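Local structure of diaminopimelate decarboxylase (Psychromonas ingrahamii, 4XG1) at residues 43-48 with 255-260; 209-214 with 239-244. The protein probably catalyses the pyridoxal-phosphate-dependent decarboxylation of meso-diaminopimelate to L-lysine, the last step of lysine biosynthesis by the diaminopimelate pathway. All blocks are in the same frame, centred on the assembly; numbering follows the deposited sequence.

Interaction 1 (43-48 with 255-260); sequences QAFDSA and EYMTAI
In the outer helical layer of the TIM barrel that binds pyridoxal phosphate, F45 and A48 of helix 35-49 pack against Y256 and M257 of helix 253-262. These helices precede strands 54-59 and 270-273, neighbours in the barrel wall, so the contact joins the first and last parts of the barrel across its closure. The short segments run in nearly the same direction, their axes 23° apart and 9.0 Å distant at closest approach. A methyl, a flexible thioether chain and two aromatic rings make up the interface. At the close point A48 presents its methyl to M257, the two CB atoms lying 3.7 Å apart, while M257 CG rests 3.6 Å from A48 C. The M257 chain then bends at chi2 and again at chi3 (59°), a folded shape that brings its methyl back toward helix 35-49. There CE reaches the preceding helical turn, 3.6 Å from F45 CD1, and meets the phenyl ring at its rim, in the ring plane. The same methyl also touches F45 O. Y256 reaches another part of that rim, its CE2 being 3.5 Å from F45 CE1. The two aromatic planes stand 78° apart, an oblique pairing. On the barrel side, F273 of strand 270-273 touches both Y256 and M257, whereas F45 packs on I56 of strand 54-59 and on P275, tying the helix pair to the barrel wall. On helix 35-49, D46 OD1 is hydrogen-bonded to H54 NE2. Within helix 253-262, one face of the Y256 ring is covered off-centre by I260 CD1, 3.4 Å above the ring plane.

Interaction 2 (209-214 with 239-244); sequences APFIEA and GGLGVP. With LLP ((2S)-2-amino-6-[[3-hydroxy-2-methyl-5-(phosphonooxymethyl)pyridin-4-yl]methylideneamino]hexanoic acid), chain T; TME (propane), chain Q.
G240 N, in the loop that F211 packs against, donates a nearly straight hydrogen bond to the phosphate oxygen OP3 of LLP, 2.9 Å long with an N-H...O angle of 166°. G239 lies alongside, its CA 3.7 Å from OP3, so bare glycine backbone lines this part of the phosphate site. The positive phi of G240 (113°) suits a glycine. On the side of the loop away from the phosphate, F211 meets it with its rim: CE1 lies 3.7 Å from G239 O, and CZ is 3.7 Å from G240 C. G240 O sits at that edge, in the ring plane. With CG set anti to the carbonyl carbon (chi1 -66°), the phenyl projects from helix 209-227 onto the peptides behind the phosphate. Farther along the rim, F211 CE2 makes a looser contact with L241 CD1 at 4.5 Å. G239 N is held separately by H200 ND1. At the start of the helix, A209 N touches C2 of a bound propane. Such a glycine-rich loop, following a barrel strand and gripping the cofactor phosphate through main-chain N-H, is characteristic of the pyridoxal phosphate TIM barrel of fold-type III decarboxylases.

Interactions 1 and 2 are adjoining parts of one apolar cluster, their centres about 12 Å apart, and 209-214 and 239-244 both lie within the sequence span between 43-48 and 255-260. L241 joins the two: its CD2 lies 3.8 Å from F45 CZ and also packs on Y256 CG, 3.9 Å away. Y256 and F211 meet as an edge-to-face ring pair, with Y256 CE1 3.9 Å from F211 CG. Helices 35-49, 253-262 and 209-227 are thus connected behind the phosphate loop. Interaction 2 touches LLP directly, whereas interaction 1 stands one layer back, the nearest atoms of the F45 side chain and LLP being about 7 Å apart.

Interaction 1 (43-48 with 255-260)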
loop_
_atom_site.group_PDB
_atom_site.type_symbol
_atom_site.label_atom_id
_atom_site.label_comp_id
_atom_site.label_asym_id
_atom_site.label_seq_id
_atom_site.Cartn_x
_atom_site.Cartn_y
_atom_site.Cartn_z
ATOM N N GLN B 43 -7.120 20.313 -19.329
ATOM C CA GLN B 43 -7.188 21.333 -20.386
ATOM C C GLN B 43 -5.999 22.283 -20.355
ATOM O O GLN B 43 -5.429 22.565 -21.398
ATOM C CB GLN B 43 -8.500 22.119 -20.308
ATOM C CG GLN B 43 -9.537 21.545 -21.256
ATOM C CD GLN B 43 -10.938 21.631 -20.715
ATOM O OE1 GLN B 43 -11.188 22.287 -19.682
ATOM N NE2 GLN B 43 -11.880 21.033 -21.443
ATOM N N ALA B 44 -5.623 22.743 -19.164
ATOM C CA ALA B 44 -4.415 23.549 -19.000
ATOM C C ALA B 44 -3.263 22.934 -19.759
ATOM O O ALA B 44 -2.582 23.650 -20.482
ATOM C CB ALA B 44 -4.052 23.700 -17.550
ATOM N N PHE B 45 -3.114 21.614 -19.692
ATOM C CA PHE B 45 -2.093 20.928 -20.467
ATOM C C PHE B 45 -2.383 20.884 -21.971
ATOM O O PHE B 45 -1.500 21.076 -22.806
ATOM C CB PHE B 45 -1.960 19.454 -20.018
ATOM C CG PHE B 45 -0.951 19.210 -18.914
ATOM C CD1 PHE B 45 0.373 19.139 -19.211
ATOM C CD2 PHE B 45 -1.353 19.029 -17.593
ATOM C CE1 PHE B 45 1.312 18.925 -18.226
ATOM C CE2 PHE B 45 -0.426 18.828 -16.594
ATOM C CZ PHE B 45 0.925 18.771 -16.924
ATOM N N ASP B 46 -3.618 20.537 -22.319
ATOM C CA ASP B 46 -3.980 20.313 -23.705
ATOM C C ASP B 46 -3.945 21.610 -24.515
ATOM O O ASP B 46 -3.328 21.677 -25.573
ATOM C CB ASP B 46 -5.366 19.729 -23.775
ATOM C CG ASP B 46 -5.746 19.310 -25.171
ATOM O OD1 ASP B 46 -5.035 18.450 -25.744
ATOM O OD2 ASP B 46 -6.789 19.837 -25.652
ATOM N N SER B 47 -4.578 22.645 -23.994
ATOM C CA SER B 47 -4.612 23.941 -24.659
ATOM C C SER B 47 -3.189 24.410 -24.897
ATOM O O SER B 47 -2.792 24.649 -26.052
ATOM C CB SER B 47 -5.352 24.979 -23.813
ATOM O OG SER B 47 -6.707 24.638 -23.730
ATOM N N ALA B 48 -2.415 24.493 -23.814
ATOM C CA ALA B 48 -1.070 25.014 -23.872
ATOM C C ALA B 48 -0.236 24.356 -24.956
ATOM O O ALA B 48 0.661 24.988 -25.498
ATOM C CB ALA B 48 -0.402 24.891 -22.532
ATOM N N GLU B 255 3.034 26.941 -18.435
ATOM C CA GLU B 255 4.459 27.362 -18.514
ATOM C C GLU B 255 5.415 26.241 -18.922
ATOM O O GLU B 255 6.324 26.425 -19.756
ATOM C CB GLU B 255 4.907 27.873 -17.162
ATOM C CG GLU B 255 4.012 28.964 -16.601
ATOM C CD GLU B 255 4.074 29.119 -15.090
ATOM O OE1 GLU B 255 4.877 28.419 -14.436
ATOM O OE2 GLU B 255 3.310 29.954 -14.545
ATOM N N TYR B 256 5.209 25.078 -18.315
ATOM C CA TYR B 256 5.974 23.891 -18.638
ATOM C C TYR B 256 5.839 23.538 -20.082
ATOM O O TYR B 256 6.840 23.198 -20.747
ATOM C CB TYR B 256 5.486 22.727 -17.745
ATOM C CG TYR B 256 5.605 21.297 -18.271
ATOM C CD1 TYR B 256 6.761 20.573 -18.102
ATOM C CD2 TYR B 256 4.538 20.655 -18.872
ATOM C CE1 TYR B 256 6.857 19.229 -18.524
ATOM C CE2 TYR B 256 4.645 19.327 -19.310
ATOM C CZ TYR B 256 5.800 18.615 -19.113
ATOM O OH TYR B 256 5.916 17.289 -19.523
ATOM N N MET B 257 4.608 23.572 -20.582
ATOM C CA MET B 257 4.357 23.208 -21.976
ATOM C C MET B 257 4.965 24.222 -22.988
ATOM O O MET B 257 5.672 23.836 -23.916
ATOM C CB MET B 257 2.875 23.123 -22.216
ATOM C CG MET B 257 2.516 22.525 -23.529
ATOM S SD MET B 257 2.856 20.794 -23.737
ATOM C CE MET B 257 1.841 20.176 -22.367
ATOM N N THR B 258 4.729 25.502 -22.764
ATOM C CA THR B 258 5.249 26.563 -23.629
ATOM C C THR B 258 6.759 26.465 -23.791
ATOM O O THR B 258 7.266 26.480 -24.926
ATOM C CB THR B 258 4.938 27.975 -23.063
ATOM O OG1 THR B 258 3.577 28.038 -22.609
ATOM C CG2 THR B 258 5.111 28.981 -24.118
ATOM N N ALA B 259 7.476 26.309 -22.677
ATOM C CA ALA B 259 8.919 26.078 -22.781
ATOM C C ALA B 259 9.229 24.886 -23.708
ATOM O O ALA B 259 10.130 24.948 -24.583
ATOM C CB ALA B 259 9.515 25.862 -21.412
ATOM N N ILE B 260 8.479 23.812 -23.555
ATOM C CA ILE B 260 8.747 22.628 -24.358
ATOM C C ILE B 260 8.432 22.884 -25.821
ATOM O O ILE B 260 9.122 22.350 -26.730
ATOM C CB ILE B 260 7.982 21.399 -23.805
ATOM C CG1 ILE B 260 8.672 20.882 -22.551
ATOM C CG2 ILE B 260 7.931 20.258 -24.821
ATOM C CD1 ILE B 260 7.836 19.936 -21.717
#

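Interaction 2 (209-214 with 239-244)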
loop_
_atom_site.group_PDB
_atom_site.type_symbol
_atom_site.label_atom_id
_atom_site.label_comp_id
_atom_site.label_asym_id
_atom_site.label_seq_id
_atom_site.Cartn_x
_atom_site.Cartn_y
_atom_site.Cartn_z
ATOM N N ALA B 209 13.908 23.130 -15.962
ATOM C CA ALA B 209 15.191 22.864 -16.579
ATOM C C ALA B 209 15.442 21.412 -16.941
ATOM O O ALA B 209 15.874 21.100 -18.053
ATOM C CB ALA B 209 16.312 23.409 -15.708
ATOM N N PRO B 210 15.175 20.487 -16.022
ATOM C CA PRO B 210 15.520 19.110 -16.364
ATOM C C PRO B 210 14.740 18.577 -17.530
ATOM O O PRO B 210 15.201 17.682 -18.248
ATOM C CB PRO B 210 15.189 18.320 -15.082
ATOM C CG PRO B 210 14.870 19.304 -14.046
ATOM C CD PRO B 210 14.533 20.599 -14.713
ATOM N N PHE B 211 13.513 19.054 -17.667
ATOM C CA PHE B 211 12.651 18.567 -18.747
ATOM C C PHE B 211 13.247 18.992 -20.092
ATOM O O PHE B 211 13.433 18.196 -21.006
ATOM C CB PHE B 211 11.242 19.132 -18.565
ATOM C CG PHE B 211 10.542 18.624 -17.338
ATOM C CD1 PHE B 211 10.081 17.300 -17.292
ATOM C CD2 PHE B 211 10.350 19.432 -16.229
ATOM C CE1 PHE B 211 9.436 16.800 -16.155
ATOM C CE2 PHE B 211 9.703 18.940 -15.097
ATOM C CZ PHE B 211 9.261 17.620 -15.049
ATOM N N ILE B 212 13.655 20.246 -20.151
ATOM C CA ILE B 212 14.277 20.783 -21.350
ATOM C C ILE B 212 15.560 20.062 -21.633
ATOM O O ILE B 212 15.831 19.596 -22.738
ATOM C CB ILE B 212 14.590 22.270 -21.177
ATOM C CG1 ILE B 212 13.325 23.080 -20.902
ATOM C CG2 ILE B 212 15.239 22.794 -22.437
ATOM C CD1 ILE B 212 12.233 22.945 -21.945
ATOM N N GLU B 213 16.389 19.980 -20.613
ATOM C CA GLU B 213 17.629 19.238 -20.769
ATOM C C GLU B 213 17.393 17.875 -21.376
ATOM O O GLU B 213 18.108 17.461 -22.272
ATOM C CB GLU B 213 18.374 19.133 -19.452
ATOM C CG GLU B 213 19.802 18.663 -19.706
ATOM C CD GLU B 213 20.795 18.947 -18.590
ATOM O OE1 GLU B 213 20.471 19.630 -17.572
ATOM O OE2 GLU B 213 21.941 18.494 -18.748
ATOM N N ALA B 214 16.374 17.185 -20.901
ATOM C CA ALA B 214 16.023 15.864 -21.406
ATOM C C ALA B 214 15.554 15.897 -22.860
ATOM O O ALA B 214 15.959 15.064 -23.689
ATOM C CB ALA B 214 14.930 15.256 -20.535
ATOM N N GLY B 239 5.802 12.030 -17.574
ATOM C CA GLY B 239 5.156 12.959 -16.656
ATOM C C GLY B 239 6.240 13.562 -15.793
ATOM O O GLY B 239 7.367 13.742 -16.272
ATOM N N GLY B 240 5.916 13.837 -14.540
ATOM C CA GLY B 240 6.905 14.263 -13.576
ATOM C C GLY B 240 6.756 15.691 -13.099
ATOM O O GLY B 240 7.427 16.117 -12.164
ATOM N N LEU B 241 5.893 16.451 -13.736
ATOM C CA LEU B 241 5.722 17.817 -13.337
ATOM C C LEU B 241 5.078 17.842 -11.938
ATOM O O LEU B 241 4.022 17.195 -11.703
ATOM C CB LEU B 241 4.851 18.584 -14.347
ATOM C CG LEU B 241 4.566 20.052 -13.991
ATOM C CD1 LEU B 241 5.853 20.870 -13.942
ATOM C CD2 LEU B 241 3.604 20.670 -14.995
ATOM N N GLY B 242 5.704 18.593 -11.038
ATOM C CA GLY B 242 5.299 18.592 -9.657
ATOM C C GLY B 242 4.155 19.521 -9.328
ATOM O O GLY B 242 3.665 20.234 -10.204
ATOM N N VAL B 243 3.683 19.468 -8.083
ATOM C CA VAL B 243 2.594 20.301 -7.645
ATOM C C VAL B 243 2.920 20.903 -6.299
ATOM O O VAL B 243 3.817 20.421 -5.605
ATOM C CB VAL B 243 1.253 19.543 -7.527
ATOM C CG1 VAL B 243 0.830 18.975 -8.859
ATOM C CG2 VAL B 243 1.311 18.446 -6.469
ATOM N N PRO B 244 2.169 21.942 -5.906
ATOM C CA PRO B 244 2.288 22.510 -4.549
ATOM C C PRO B 244 1.557 21.696 -3.500
ATOM O O PRO B 244 0.314 21.606 -3.540
ATOM C CB PRO B 244 1.641 23.906 -4.686
ATOM C CG PRO B 244 0.674 23.779 -5.820
ATOM C CD PRO B 244 1.325 22.795 -6.785
HETATM N N1 LLP T . 4.914 7.989 -16.818
HETATM C C2 LLP T . 5.648 7.022 -16.258
HETATM C "C2'" LLP T . 6.389 6.053 -17.145
HETATM C C3 LLP T . 5.675 6.937 -14.785
HETATM O O3 LLP T . 6.427 5.996 -14.169
HETATM C C4 LLP T . 4.926 7.919 -13.993
HETATM C "C4'" LLP T . 4.920 7.938 -12.497
HETATM C C5 LLP T . 4.155 8.941 -14.730
HETATM C C6 LLP T . 4.183 8.899 -16.117
HETATM C "C5'" LLP T . 3.327 9.990 -14.040
HETATM O OP4 LLP T . 4.066 10.807 -13.222
HETATM P P LLP T . 3.452 12.057 -12.430
HETATM O OP1 LLP T . 2.195 11.496 -11.780
HETATM O OP2 LLP T . 4.566 12.612 -11.512
HETATM O OP3 LLP T . 3.262 13.207 -13.438
HETATM N N LLP T . 3.599 6.907 -5.541
HETATM C CA LLP T . 4.430 8.162 -5.754
HETATM C CB LLP T . 4.349 8.637 -7.200
HETATM C CG LLP T . 5.474 8.195 -8.117
HETATM C CD LLP T . 4.965 7.632 -9.425
HETATM C CE LLP T . 6.137 7.405 -10.398
HETATM N NZ LLP T . 5.823 7.047 -11.797
HETATM C C LLP T . 3.860 9.268 -4.899
HETATM O O LLP T . 2.832 9.118 -4.261
HETATM O OXT LLP T . 4.384 10.366 -4.817
HETATM C C1 TME Q . 14.670 26.135 -13.810
HETATM C C2 TME Q . 13.336 26.238 -14.552
HETATM C C3 TME Q . 12.105 26.485 -13.643
#